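Local coordinates for protein benzoylformate decarboxylase (Mycobacterium smegmatis, PDB 4Q9D) that is a thiamine pyrophosphate-family enzyme with N-terminal, central and C-terminal domains and a bound magnesium ion, at residues K368-S380 against S396-V409. Numbering follows the deposited sequence.
Sequences KPDDAAVVMESTS and SFFATGSGGIGWGV
Glu377, the last residue of strand 373-377, reaches over to the backbone of Gly406, Trp407 and Gly408, where the chain enters helix 408-421. Its CB leaves toward the partner segment; Glu377 CG, set trans to the backbone N (chi1 -165°), passes Ile405 CG2 at 4.1 Å. The chain then runs on extended and delivers the carboxylate to a row of backbone amides. Glu377 OE1 accepts from Gly406 N at 2.9 Å, and Glu377 OE2 from Gly408 N in a short bond of doubtful exact length, with a weak bond from Trp407 N; the two glycine amides come from opposite faces of the carboxylate, each well out of its plane. A water donating to Glu377 OE2 and to Met376 O, and accepting from Thr400 N, gives the buried acid a further partner. Strand 373-377 pairs in parallel with strand 397-399, outermost within this chain in the six-stranded parallel sheet of the C-terminal thiamine diphosphate-binding fold, and helix 382-388 joins the two in a beta-alpha-beta crossover. Val374 N donates almost straight to Ser396 O (2.8 Å, 172°), Phe398 N to Val374 O, and Met376 N to Phe398 O. On the face covered by Leu385 of the crossover helix, Met376 CB rests 3.8 Å from Phe397 CZ; on the other, Val375 CG1 sits 3.4 Å from Gly408 O.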
loop_
_atom_site.group_PDB
_atom_site.type_symbol
_atom_site.label_atom_id
_atom_site.label_comp_id
_atom_site.label_asym_id
_atom_site.label_seq_id
_atom_site.Cartn_x
_atom_site.Cartn_y
_atom_site.Cartn_z
ATOM N N LYS B 368 37.128 17.010 26.123
ATOM C CA LYS B 368 36.896 16.383 24.825
ATOM C C LYS B 368 38.087 16.513 23.867
ATOM O O LYS B 368 38.554 17.623 23.580
ATOM C CB LYS B 368 35.626 16.952 24.172
ATOM C CG LYS B 368 35.396 16.422 22.787
ATOM C CD LYS B 368 34.071 16.911 22.244
ATOM C CE LYS B 368 34.179 18.351 21.799
ATOM N NZ LYS B 368 34.984 18.400 20.553
ATOM N N PRO B 369 38.598 15.381 23.358
ATOM C CA PRO B 369 39.647 15.506 22.340
ATOM C C PRO B 369 39.112 16.303 21.155
ATOM O O PRO B 369 37.924 16.239 20.804
ATOM C CB PRO B 369 39.926 14.052 21.931
ATOM C CG PRO B 369 39.506 13.258 23.074
ATOM C CD PRO B 369 38.322 13.982 23.691
ATOM N N ASP B 370 40.006 17.061 20.535
ATOM C CA ASP B 370 39.648 17.929 19.441
ATOM C C ASP B 370 39.039 17.162 18.234
ATOM O O ASP B 370 38.152 17.674 17.559
ATOM C CB ASP B 370 40.873 18.778 19.055
ATOM C CG ASP B 370 40.564 19.792 17.960
ATOM O OD1 ASP B 370 41.114 19.637 16.840
ATOM O OD2 ASP B 370 39.767 20.735 18.214
ATOM N N ASP B 371 39.501 15.940 17.985
ATOM C CA ASP B 371 39.039 15.151 16.841
ATOM C C ASP B 371 37.937 14.152 17.206
ATOM O O ASP B 371 37.619 13.289 16.406
ATOM C CB ASP B 371 40.203 14.379 16.202
ATOM C CG ASP B 371 40.843 13.393 17.170
ATOM O OD1 ASP B 371 40.507 13.446 18.380
ATOM O OD2 ASP B 371 41.688 12.571 16.737
ATOM N N ALA B 372 37.374 14.251 18.408
ATOM C CA ALA B 372 36.297 13.350 18.808
ATOM C C ALA B 372 35.017 13.582 17.995
ATOM O O ALA B 372 34.746 14.692 17.536
ATOM C CB ALA B 372 36.008 13.487 20.314
ATOM N N ALA B 373 34.226 12.528 17.821
ATOM C CA ALA B 373 32.889 12.685 17.237
ATOM C C ALA B 373 31.892 12.861 18.376
ATOM O O ALA B 373 32.018 12.250 19.444
ATOM C CB ALA B 373 32.522 11.473 16.389
ATOM N N VAL B 374 30.902 13.705 18.161
ATOM C CA VAL B 374 29.868 13.880 19.159
ATOM C C VAL B 374 28.564 13.265 18.633
ATOM O O VAL B 374 28.179 13.543 17.495
ATOM C CB VAL B 374 29.656 15.386 19.491
ATOM C CG1 VAL B 374 28.356 15.589 20.306
ATOM C CG2 VAL B 374 30.867 15.931 20.270
ATOM N N VAL B 375 27.905 12.427 19.448
ATOM C CA VAL B 375 26.550 11.944 19.133
ATOM C C VAL B 375 25.587 12.565 20.141
ATOM O O VAL B 375 25.839 12.509 21.342
ATOM C CB VAL B 375 26.445 10.397 19.200
ATOM C CG1 VAL B 375 25.001 9.954 18.986
ATOM C CG2 VAL B 375 27.343 9.768 18.154
ATOM N N MET B 376 24.490 13.157 19.665
ATOM C CA MET B 376 23.616 13.927 20.552
ATOM C C MET B 376 22.225 13.322 20.608
ATOM O O MET B 376 21.606 13.096 19.571
ATOM C CB MET B 376 23.471 15.373 20.034
ATOM C CG MET B 376 22.412 16.200 20.814
ATOM S SD MET B 376 22.961 16.496 22.537
ATOM C CE MET B 376 22.004 17.974 22.931
ATOM N N GLU B 377 21.733 13.096 21.821
ATOM C CA GLU B 377 20.374 12.618 22.039
ATOM C C GLU B 377 19.899 13.091 23.408
ATOM O O GLU B 377 19.748 12.292 24.332
ATOM C CB GLU B 377 20.320 11.093 21.957
ATOM C CG GLU B 377 18.916 10.528 21.816
ATOM C CD GLU B 377 18.892 9.202 21.082
ATOM O OE1 GLU B 377 18.693 8.159 21.740
ATOM O OE2 GLU B 377 19.071 9.202 19.846
ATOM N N SER B 378 19.723 14.397 23.550
ATOM C CA SER B 378 19.320 14.988 24.820
ATOM C C SER B 378 18.676 16.322 24.509
ATOM O O SER B 378 19.335 17.362 24.514
ATOM C CB SER B 378 20.530 15.181 25.733
ATOM O OG SER B 378 20.152 15.774 26.963
ATOM N N THR B 379 17.382 16.281 24.221
ATOM C CA THR B 379 16.692 17.444 23.660
ATOM C C THR B 379 16.610 18.611 24.644
ATOM O O THR B 379 16.685 19.774 24.238
ATOM C CB THR B 379 15.283 17.081 23.199
ATOM O OG1 THR B 379 14.641 16.354 24.245
ATOM C CG2 THR B 379 15.343 16.203 21.940
ATOM N N SER B 380 16.492 18.299 25.935
ATOM C CA SER B 380 16.472 19.339 26.955
ATOM C C SER B 380 17.837 20.034 27.067
ATOM O O SER B 380 17.942 21.054 27.729
ATOM C CB SER B 380 16.007 18.801 28.328
ATOM O OG SER B 380 16.900 17.827 28.848
ATOM N N SER B 396 31.634 14.948 12.293
ATOM C CA SER B 396 31.992 14.822 13.702
ATOM C C SER B 396 30.834 15.125 14.617
ATOM O O SER B 396 31.017 15.299 15.824
ATOM C CB SER B 396 33.189 15.724 14.040
ATOM O OG SER B 396 34.316 15.325 13.286
ATOM N N PHE B 397 29.648 15.215 14.032
ATOM C CA PHE B 397 28.426 15.422 14.794
ATOM C C PHE B 397 27.339 14.560 14.154
ATOM O O PHE B 397 27.184 14.567 12.926
ATOM C CB PHE B 397 27.949 16.874 14.754
ATOM C CG PHE B 397 26.671 17.079 15.496
ATOM C CD1 PHE B 397 26.689 17.341 16.862
ATOM C CD2 PHE B 397 25.444 16.936 14.852
ATOM C CE1 PHE B 397 25.483 17.484 17.587
ATOM C CE2 PHE B 397 24.254 17.088 15.548
ATOM C CZ PHE B 397 24.271 17.374 16.929
ATOM N N PHE B 398 26.596 13.832 14.983
ATOM C CA PHE B 398 25.478 12.995 14.502
ATOM C C PHE B 398 24.305 13.020 15.479
ATOM O O PHE B 398 24.495 12.940 16.693
ATOM C CB PHE B 398 25.923 11.539 14.340
ATOM C CG PHE B 398 27.130 11.363 13.451
ATOM C CD1 PHE B 398 26.983 11.029 12.102
ATOM C CD2 PHE B 398 28.415 11.513 13.967
ATOM C CE1 PHE B 398 28.099 10.857 11.266
ATOM C CE2 PHE B 398 29.549 11.343 13.141
ATOM C CZ PHE B 398 29.386 11.014 11.789
ATOM N N ALA B 399 23.098 13.143 14.943
ATOM C CA ALA B 399 21.887 12.953 15.731
ATOM C C ALA B 399 20.822 12.270 14.864
ATOM O O ALA B 399 20.947 12.217 13.628
ATOM C CB ALA B 399 21.359 14.285 16.255
ATOM N N THR B 400 19.786 11.766 15.531
ATOM C CA THR B 400 18.683 11.066 14.872
ATOM C C THR B 400 18.205 11.776 13.614
ATOM O O THR B 400 17.948 12.992 13.637
ATOM C CB THR B 400 17.493 10.881 15.815
ATOM O OG1 THR B 400 16.382 10.408 15.043
ATOM C CG2 THR B 400 17.115 12.228 16.509
ATOM N N GLY B 401 18.104 11.017 12.517
ATOM C CA GLY B 401 17.596 11.537 11.244
ATOM C C GLY B 401 16.153 12.001 11.350
ATOM O O GLY B 401 15.741 12.965 10.697
ATOM N N SER B 402 15.371 11.317 12.183
ATOM C CA SER B 402 13.937 11.570 12.209
ATOM C C SER B 402 13.468 12.419 13.400
ATOM O O SER B 402 12.347 12.932 13.385
ATOM C CB SER B 402 13.184 10.251 12.277
ATOM O OG SER B 402 13.529 9.578 13.482
ATOM N N GLY B 403 14.290 12.542 14.439
ATOM C CA GLY B 403 13.810 13.088 15.704
ATOM C C GLY B 403 13.377 11.983 16.665
ATOM O O GLY B 403 13.205 12.221 17.858
ATOM N N GLY B 404 13.211 10.754 16.178
ATOM C CA GLY B 404 12.903 9.664 17.113
ATOM C C GLY B 404 14.105 9.270 17.981
ATOM O O GLY B 404 15.236 9.108 17.475
ATOM N N ILE B 405 13.886 9.106 19.285
ATOM C CA ILE B 405 14.991 8.760 20.182
ATOM C C ILE B 405 15.219 7.240 20.274
ATOM O O ILE B 405 14.470 6.449 19.685
ATOM C CB ILE B 405 14.838 9.422 21.583
ATOM C CG1 ILE B 405 13.533 8.984 22.240
ATOM C CG2 ILE B 405 14.825 10.933 21.427
ATOM C CD1 ILE B 405 13.244 9.677 23.581
ATOM N N GLY B 406 16.271 6.847 20.990
ATOM C CA GLY B 406 16.784 5.495 20.874
ATOM C C GLY B 406 17.658 5.314 19.643
ATOM O O GLY B 406 17.997 4.182 19.274
ATOM N N TRP B 407 18.026 6.410 18.985
ATOM C CA TRP B 407 18.912 6.300 17.816
ATOM C C TRP B 407 20.392 6.448 18.208
ATOM O O TRP B 407 21.264 5.713 17.733
ATOM C CB TRP B 407 18.545 7.352 16.739
ATOM C CG TRP B 407 19.367 7.225 15.488
ATOM C CD1 TRP B 407 19.119 6.384 14.430
ATOM C CD2 TRP B 407 20.585 7.933 15.159
ATOM N NE1 TRP B 407 20.090 6.535 13.466
ATOM C CE2 TRP B 407 21.005 7.473 13.884
ATOM C CE3 TRP B 407 21.353 8.921 15.812
ATOM C CZ2 TRP B 407 22.163 7.968 13.236
ATOM C CZ3 TRP B 407 22.507 9.408 15.183
ATOM C CH2 TRP B 407 22.903 8.930 13.906
ATOM N N GLY B 408 20.686 7.420 19.068
ATOM C CA GLY B 408 22.077 7.823 19.268
ATOM C C GLY B 408 22.966 6.765 19.894
ATOM O O GLY B 408 24.159 6.662 19.579
ATOM N N VAL B 409 22.394 5.962 20.781
ATOM C CA VAL B 409 23.188 4.937 21.447
ATOM C C VAL B 409 23.673 3.869 20.441
ATOM O O VAL B 409 24.857 3.610 20.321
ATOM C CB VAL B 409 22.419 4.288 22.658
ATOM C CG1 VAL B 409 23.168 3.061 23.193
ATOM C CG2 VAL B 409 22.235 5.303 23.797
HETATM O O HOH W 1 36.546 13.689 14.069
HETATM O O HOH W 2 20.000 11.094 18.312
#